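Local coordinates for ABC transporter periplasmic-binding protein YtfQ (Mycobacterium smegmatis, PDB 6HB0) that probably serves as the sugar-capturing binding protein of an ABC transporter, one that has been linked to L-arabinofuranose uptake, at residues L22-V27 / P269-L274; S66-F71 / D90-E95. One frame throughout, in Å; residues are numbered along the deposited sequence.

How the interactions relate
Both interactions lie in one lobe of this two-lobed periplasmic binding protein, with centres about 16 Å apart. Interaction 1 lies on one face of the lobe's parallel sheet, joining its own strand 21-26 to helix 269-279 beside helix 38-48. Interaction 2 pairs helices 61-73 and 90-98, which lie over the opposite face. Phe71 connects the two, its ring packing on the backbone of Gly23, Phe24 and Ala25. In sequence, 66-71 and 90-95 both fall between 22-27 and 269-274. Interaction 2 is local, its segments 19 residues apart, whereas the 242 of interaction 1 return the chain, after it has built most of the other lobe, to the first strand. The result is a three-layer alpha/beta/alpha lobe.

Interaction 1: L22-V27 / P269-L274; sequences LGFAQV and PELMDL
A first torsion of 174° swings the Leu22 branch away from its own amide nitrogen and off strand 21-26, toward Met272 and Leu271. Phe24, two residues on along the same sheet face, has a similar first torsion (-172°), and its ring reaches toward Leu271. The strand axis passes 11.1 Å from that of helix 269-274, a gap bridged by side chains alone. Leu22 CD2 does most of the touching: it lies 3.8 Å from Met272 SD and 3.9 Å from Met272 CE. The methionine chain, bent at chi2 and chi3, crosses the leucine at about a right angle. Its flexible thioether can curl over the branch and still pack on Ala44, Ala45 and Ala48 of helix 38-48, where small residues let it lie close. Leu271 CD2 approaches Phe24 CE1 obliquely, at 4.2 Å. At the helix start, Glu270 folds back so that OE1 accepts the Leu271 N-H with its anti lone pair; its carboxylate also takes the N-H groups of Leu267 and Gly268. No hydrogen bond links the two segments, so apolar contacts alone, between buried aliphatic, thioether and aromatic surfaces, hold the returning helix to the sheet across this interface.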
ATOM      1  N   LEU A  22       2.574   5.815  24.119  1.00 33.25           N
ATOM      2  CA  LEU A  22       3.153   5.487  22.836  1.00 31.68           C
ATOM      3  C   LEU A  22       3.588   6.754  22.178  1.00 30.35           C
ATOM      4  O   LEU A  22       2.779   7.612  21.891  1.00 30.26           O
ATOM      5  CB  LEU A  22       2.124   4.815  21.949  1.00 30.54           C
ATOM      6  CG  LEU A  22       2.532   4.530  20.487  1.00 31.90           C
ATOM      7  CD1 LEU A  22       3.716   3.606  20.452  1.00 32.24           C
ATOM      8  CD2 LEU A  22       1.402   3.864  19.686  1.00 34.02           C
ATOM      9  N   GLY A  23       4.887   6.868  21.923  1.00 29.15           N
ATOM     10  CA  GLY A  23       5.374   7.956  21.101  1.00 34.82           C
ATOM     11  C   GLY A  23       5.380   7.540  19.644  1.00 35.27           C
ATOM     12  O   GLY A  23       5.936   6.497  19.313  1.00 33.18           O
ATOM     13  N   PHE A  24       4.760   8.341  18.784  1.00 31.19           N
ATOM     14  CA  PHE A  24       4.752   8.036  17.363  1.00 34.42           C
ATOM     15  C   PHE A  24       5.339   9.173  16.535  1.00 32.55           C
ATOM     16  O   PHE A  24       4.770  10.262  16.509  1.00 33.79           O
ATOM     17  CB  PHE A  24       3.336   7.785  16.868  1.00 33.67           C
ATOM     18  CG  PHE A  24       3.304   7.275  15.462  1.00 37.54           C
ATOM     19  CD1 PHE A  24       3.508   5.936  15.205  1.00 39.90           C
ATOM     20  CD2 PHE A  24       3.180   8.135  14.393  1.00 43.07           C
ATOM     21  CE1 PHE A  24       3.509   5.449  13.911  1.00 40.34           C
ATOM     22  CE2 PHE A  24       3.210   7.657  13.089  1.00 43.25           C
ATOM     23  CZ  PHE A  24       3.355   6.314  12.854  1.00 41.38           C
ATOM     24  N   ALA A  25       6.454   8.921  15.850  1.00 35.24           N
ATOM     25  CA  ALA A  25       7.075   9.934  14.974  1.00 34.03           C
ATOM     26  C   ALA A  25       6.664   9.679  13.527  1.00 36.18           C
ATOM     27  O   ALA A  25       7.135   8.710  12.857  1.00 32.17           O
ATOM     28  CB  ALA A  25       8.566   9.894  15.119  1.00 34.92           C
ATOM     29  N   GLN A  26       5.730  10.507  13.075  1.00 36.02           N
ATOM     30  CA  GLN A  26       5.277  10.519  11.698  1.00 44.56           C
ATOM     31  C   GLN A  26       6.340  11.150  10.787  1.00 41.99           C
ATOM     32  O   GLN A  26       7.148  11.961  11.229  1.00 41.26           O
ATOM     33  CB  GLN A  26       4.027  11.399  11.514  1.00 46.75           C
ATOM     34  CG  GLN A  26       2.905  11.157  12.476  1.00 57.51           C
ATOM     35  CD  GLN A  26       1.808  12.210  12.419  1.00 60.95           C
ATOM     36  OE1 GLN A  26       0.724  11.927  11.916  1.00 69.17           O
ATOM     37  NE2 GLN A  26       2.074  13.419  12.954  1.00 61.68           N
ATOM     38  N   VAL A  27       6.228  10.840   9.508  1.00 47.56           N
ATOM     39  CA  VAL A  27       7.046  11.437   8.438  1.00 56.58           C
ATOM     40  C   VAL A  27       6.753  12.938   8.210  1.00 64.26           C
ATOM     41  O   VAL A  27       7.632  13.779   8.413  1.00 65.97           O
ATOM     42  CB  VAL A  27       6.807  10.722   7.080  1.00 55.91           C
ATOM     43  CG1 VAL A  27       7.864  11.169   6.078  1.00 62.59           C
ATOM     44  CG2 VAL A  27       6.823   9.213   7.211  1.00 52.97           C
ATOM     45  N   PRO A 269      -5.212  -0.530  14.789  1.00 28.96           N
ATOM     46  CA  PRO A 269      -5.435  -1.378  15.953  1.00 30.26           C
ATOM     47  C   PRO A 269      -4.366  -2.385  16.180  1.00 30.59           C
ATOM     48  O   PRO A 269      -4.030  -2.710  17.331  1.00 29.45           O
ATOM     49  CB  PRO A 269      -6.761  -2.070  15.627  1.00 30.80           C
ATOM     50  CG  PRO A 269      -7.451  -1.049  14.840  1.00 30.81           C
ATOM     51  CD  PRO A 269      -6.396  -0.509  13.924  1.00 29.49           C
ATOM     52  N   GLU A 270      -3.780  -2.874  15.104  1.00 31.22           N
ATOM     53  CA  GLU A 270      -2.707  -3.859  15.268  1.00 32.01           C
ATOM     54  C   GLU A 270      -1.460  -3.188  15.891  1.00 29.63           C
ATOM     55  O   GLU A 270      -0.764  -3.799  16.704  1.00 29.71           O
ATOM     56  CB  GLU A 270      -2.433  -4.640  13.976  1.00 34.49           C
ATOM     57  CG  GLU A 270      -1.583  -3.970  12.911  1.00 35.98           C
ATOM     58  CD  GLU A 270      -2.320  -2.845  12.151  1.00 38.84           C
ATOM     59  OE1 GLU A 270      -2.429  -1.745  12.772  1.00 40.33           O
ATOM     60  OE2 GLU A 270      -2.765  -3.011  10.950  1.00 39.93           O
ATOM     61  N   LEU A 271      -1.180  -1.944  15.536  1.00 29.28           N
ATOM     62  CA  LEU A 271      -0.097  -1.187  16.190  1.00 28.36           C
ATOM     63  C   LEU A 271      -0.354  -1.059  17.687  1.00 29.07           C
ATOM     64  O   LEU A 271       0.534  -1.293  18.506  1.00 30.77           O
ATOM     65  CB  LEU A 271       0.016   0.203  15.550  1.00 31.12           C
ATOM     66  CG  LEU A 271       0.946   1.192  16.209  1.00 30.83           C
ATOM     67  CD1 LEU A 271       2.339   0.590  16.295  1.00 33.62           C
ATOM     68  CD2 LEU A 271       0.940   2.511  15.447  1.00 33.44           C
ATOM     69  N   MET A 272      -1.581  -0.706  18.060  1.00 28.31           N
ATOM     70  CA  MET A 272      -1.906  -0.528  19.494  1.00 28.57           C
ATOM     71  C   MET A 272      -1.777  -1.869  20.219  1.00 29.33           C
ATOM     72  O   MET A 272      -1.250  -1.943  21.304  1.00 28.96           O
ATOM     73  CB  MET A 272      -3.291   0.059  19.695  1.00 30.73           C
ATOM     74  CG  MET A 272      -3.462   1.395  19.014  1.00 31.40           C
ATOM     75  SD  MET A 272      -2.195   2.611  19.470  1.00 31.47           S
ATOM     76  CE  MET A 272      -2.076   3.509  17.924  1.00 32.84           C
ATOM     77  N   ASP A 273      -2.267  -2.926  19.606  1.00 29.57           N
ATOM     78  CA  ASP A 273      -2.140  -4.256  20.175  1.00 32.55           C
ATOM     79  C   ASP A 273      -0.680  -4.710  20.326  1.00 31.54           C
ATOM     80  O   ASP A 273      -0.275  -5.235  21.367  1.00 31.27           O
ATOM     81  CB  ASP A 273      -2.917  -5.247  19.330  1.00 38.60           C
ATOM     82  CG  ASP A 273      -2.779  -6.639  19.861  1.00 46.51           C
ATOM     83  OD1 ASP A 273      -3.198  -6.871  21.028  1.00 59.05           O
ATOM     84  OD2 ASP A 273      -2.205  -7.492  19.151  1.00 47.27           O
ATOM     85  N   LEU A 274       0.131  -4.498  19.297  1.00 27.88           N
ATOM     86  CA  LEU A 274       1.547  -4.752  19.387  1.00 26.58           C
ATOM     87  C   LEU A 274       2.254  -3.890  20.420  1.00 28.52           C
ATOM     88  O   LEU A 274       3.156  -4.360  21.098  1.00 27.29           O
ATOM     89  CB  LEU A 274       2.242  -4.546  18.031  1.00 30.50           C
ATOM     90  CG  LEU A 274       1.827  -5.608  17.052  1.00 34.48           C
ATOM     91  CD1 LEU A 274       2.011  -5.112  15.619  1.00 40.28           C
ATOM     92  CD2 LEU A 274       2.560  -6.910  17.301  1.00 34.93           C
TER

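Interaction 2: S66-F71 / D90-E95; sequences SAIRSF and DAVLQE
Val92 and Glu95 of helix 90-98 face Ile68 and Arg69 of helix 61-73, neighbouring helices in the beta-alpha-beta crossovers of a Rossmann-like lobe. Their axes run almost parallel, 7° apart and 10.2 Å from each other, as expected when successive crossovers lie on one face of a parallel sheet. At the start of the second helix, Asp90 turns to the following loop, accepting bonds from Thr112 OG1 and Gln113 N; it is a zinc ligand in a crystal structure of this protein, though no zinc is bound to it in this chain. A chi1 of 79° puts Val92 CG2 opposite its own amide nitrogen, aimed at helix 61-73, where it lies 3.6 Å from Ile68 CG2. Two beta-branched residues suit this buried seam, since their compact methyls fill space close to the backbone. Leu93 turns to the sheet and packs on Phe81, as does Ile68. Glu95, one turn after Val92, reaches the outer, more solvent-facing side of the helix pair, where long charged chains can meet above the apolar seam. Arg69 presents its guanidinium side-on and nearly coplanar with the carboxylate, whose oxygens both use syn lone pairs: Arg69 NE lies 2.8 Å from Glu95 OE1, and Arg69 NH2 3.0 Å from Glu95 OE2.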
ATOM      1  N   SER A  66      15.443  13.437  16.324  1.00 34.83           N
ATOM      2  CA  SER A  66      15.170  14.300  17.490  1.00 42.25           C
ATOM      3  C   SER A  66      13.863  13.917  18.186  1.00 37.55           C
ATOM      4  O   SER A  66      13.807  13.840  19.399  1.00 40.53           O
ATOM      5  CB  SER A  66      15.090  15.780  17.085  1.00 41.29           C
ATOM      6  OG  SER A  66      16.357  16.167  16.577  1.00 44.15           O
ATOM      7  N   ALA A  67      12.813  13.669  17.410  1.00 36.45           N
ATOM      8  CA  ALA A  67      11.548  13.259  18.018  1.00 34.15           C
ATOM      9  C   ALA A  67      11.748  11.960  18.835  1.00 33.52           C
ATOM     10  O   ALA A  67      11.290  11.842  19.961  1.00 32.50           O
ATOM     11  CB  ALA A  67      10.478  13.139  16.951  1.00 32.56           C
ATOM     12  N   ILE A  68      12.499  11.006  18.290  1.00 33.16           N
ATOM     13  CA  ILE A  68      12.749   9.764  19.015  1.00 33.24           C
ATOM     14  C   ILE A  68      13.495  10.028  20.325  1.00 37.77           C
ATOM     15  O   ILE A  68      13.144   9.467  21.374  1.00 36.15           O
ATOM     16  CB  ILE A  68      13.454   8.749  18.123  1.00 31.98           C
ATOM     17  CG1 ILE A  68      12.473   8.284  17.032  1.00 29.52           C
ATOM     18  CG2 ILE A  68      13.959   7.549  18.898  1.00 32.36           C
ATOM     19  CD1 ILE A  68      13.176   7.626  15.857  1.00 32.67           C
ATOM     20  N   ARG A  69      14.514  10.876  20.274  1.00 33.64           N
ATOM     21  CA  ARG A  69      15.263  11.222  21.474  1.00 38.16           C
ATOM     22  C   ARG A  69      14.397  11.907  22.512  1.00 33.34           C
ATOM     23  O   ARG A  69      14.529  11.623  23.690  1.00 36.45           O
ATOM     24  CB  ARG A  69      16.436  12.143  21.133  1.00 37.90           C
ATOM     25  CG  ARG A  69      17.478  11.433  20.318  1.00 40.31           C
ATOM     26  CD  ARG A  69      18.685  12.278  20.036  1.00 44.04           C
ATOM     27  NE  ARG A  69      19.720  11.350  19.598  1.00 46.14           N
ATOM     28  CZ  ARG A  69      20.592  11.604  18.649  1.00 48.60           C
ATOM     29  NH1 ARG A  69      20.564  12.762  18.015  1.00 51.73           N
ATOM     30  NH2 ARG A  69      21.481  10.683  18.320  1.00 56.28           N
ATOM     31  N   SER A  70      13.513  12.781  22.065  1.00 36.15           N
ATOM     32  CA  SER A  70      12.605  13.443  22.984  1.00 38.08           C
ATOM     33  C   SER A  70      11.622  12.445  23.616  1.00 41.77           C
ATOM     34  O   SER A  70      11.341  12.517  24.832  1.00 36.98           O
ATOM     35  CB  SER A  70      11.903  14.584  22.288  1.00 44.23           C
ATOM     36  OG  SER A  70      10.762  14.966  23.009  1.00 45.77           O
ATOM     37  N   PHE A  71      11.154  11.459  22.849  1.00 37.25           N
ATOM     38  CA  PHE A  71      10.343  10.418  23.470  1.00 35.32           C
ATOM     39  C   PHE A  71      11.105   9.648  24.523  1.00 35.59           C
ATOM     40  O   PHE A  71      10.508   9.248  25.539  1.00 37.23           O
ATOM     41  CB  PHE A  71       9.788   9.395  22.442  1.00 32.68           C
ATOM     42  CG  PHE A  71       8.822   9.963  21.465  1.00 33.27           C
ATOM     43  CD1 PHE A  71       7.878  10.904  21.851  1.00 35.80           C
ATOM     44  CD2 PHE A  71       8.784   9.481  20.165  1.00 37.39           C
ATOM     45  CE1 PHE A  71       6.970  11.425  20.942  1.00 37.74           C
ATOM     46  CE2 PHE A  71       7.867   9.990  19.260  1.00 38.63           C
ATOM     47  CZ  PHE A  71       6.957  10.970  19.646  1.00 40.02           C
ATOM     48  N   ASP A  90      20.595   3.170  13.214  1.00 29.29           N
ATOM     49  CA  ASP A  90      21.161   2.252  14.210  1.00 34.40           C
ATOM     50  C   ASP A  90      21.583   2.947  15.489  1.00 36.59           C
ATOM     51  O   ASP A  90      21.376   2.403  16.572  1.00 34.13           O
ATOM     52  CB  ASP A  90      22.328   1.442  13.652  1.00 38.52           C
ATOM     53  CG  ASP A  90      21.891   0.335  12.734  1.00 36.93           C
ATOM     54  OD1 ASP A  90      20.662   0.136  12.532  1.00 39.14           O
ATOM     55  OD2 ASP A  90      22.796  -0.336  12.180  1.00 38.71           O
ATOM     56  N   ALA A  91      22.134   4.153  15.377  1.00 35.29           N
ATOM     57  CA  ALA A  91      22.576   4.906  16.539  1.00 36.24           C
ATOM     58  C   ALA A  91      21.407   5.290  17.445  1.00 37.34           C
ATOM     59  O   ALA A  91      21.439   5.008  18.650  1.00 36.54           O
ATOM     60  CB  ALA A  91      23.300   6.160  16.125  1.00 33.16           C
ATOM     61  N   VAL A  92      20.392   5.939  16.896  1.00 32.32           N
ATOM     62  CA  VAL A  92      19.262   6.282  17.744  1.00 32.81           C
ATOM     63  C   VAL A  92      18.506   5.042  18.299  1.00 31.39           C
ATOM     64  O   VAL A  92      17.979   5.040  19.432  1.00 35.21           O
ATOM     65  CB  VAL A  92      18.346   7.288  17.065  1.00 33.05           C
ATOM     66  CG1 VAL A  92      17.437   6.650  16.030  1.00 35.35           C
ATOM     67  CG2 VAL A  92      17.475   7.981  18.097  1.00 37.69           C
ATOM     68  N   LEU A  93      18.486   3.975  17.530  1.00 30.89           N
ATOM     69  CA  LEU A  93      17.925   2.704  17.981  1.00 32.85           C
ATOM     70  C   LEU A  93      18.745   2.059  19.110  1.00 36.83           C
ATOM     71  O   LEU A  93      18.190   1.362  19.945  1.00 31.72           O
ATOM     72  CB  LEU A  93      17.764   1.750  16.815  1.00 31.23           C
ATOM     73  CG  LEU A  93      16.656   2.172  15.811  1.00 31.29           C
ATOM     74  CD1 LEU A  93      16.524   1.188  14.666  1.00 31.26           C
ATOM     75  CD2 LEU A  93      15.314   2.398  16.438  1.00 35.30           C
ATOM     76  N   GLN A  94      20.051   2.298  19.151  1.00 37.77           N
ATOM     77  CA  GLN A  94      20.842   1.912  20.317  1.00 39.15           C
ATOM     78  C   GLN A  94      20.459   2.689  21.528  1.00 38.90           C
ATOM     79  O   GLN A  94      20.401   2.102  22.626  1.00 40.46           O
ATOM     80  CB  GLN A  94      22.350   2.021  20.078  1.00 41.37           C
ATOM     81  CG  GLN A  94      22.865   0.932  19.144  1.00 42.90           C
ATOM     82  CD  GLN A  94      22.756  -0.476  19.730  1.00 44.67           C
ATOM     83  OE1 GLN A  94      22.948  -0.677  20.908  1.00 49.28           O
ATOM     84  NE2 GLN A  94      22.490  -1.454  18.875  1.00 43.98           N
ATOM     85  N   GLU A  95      20.161   3.974  21.347  1.00 39.92           N
ATOM     86  CA  GLU A  95      19.681   4.814  22.449  1.00 42.61           C
ATOM     87  C   GLU A  95      18.315   4.357  22.983  1.00 41.22           C
ATOM     88  O   GLU A  95      18.059   4.418  24.218  1.00 37.14           O
ATOM     89  CB  GLU A  95      19.650   6.294  22.070  1.00 45.04           C
ATOM     90  CG  GLU A  95      21.026   6.883  21.783  1.00 48.11           C
ATOM     91  CD  GLU A  95      21.002   8.197  20.983  1.00 57.42           C
ATOM     92  OE1 GLU A  95      20.040   8.980  21.102  1.00 60.18           O
ATOM     93  OE2 GLU A  95      21.983   8.476  20.252  1.00 65.82           O
TER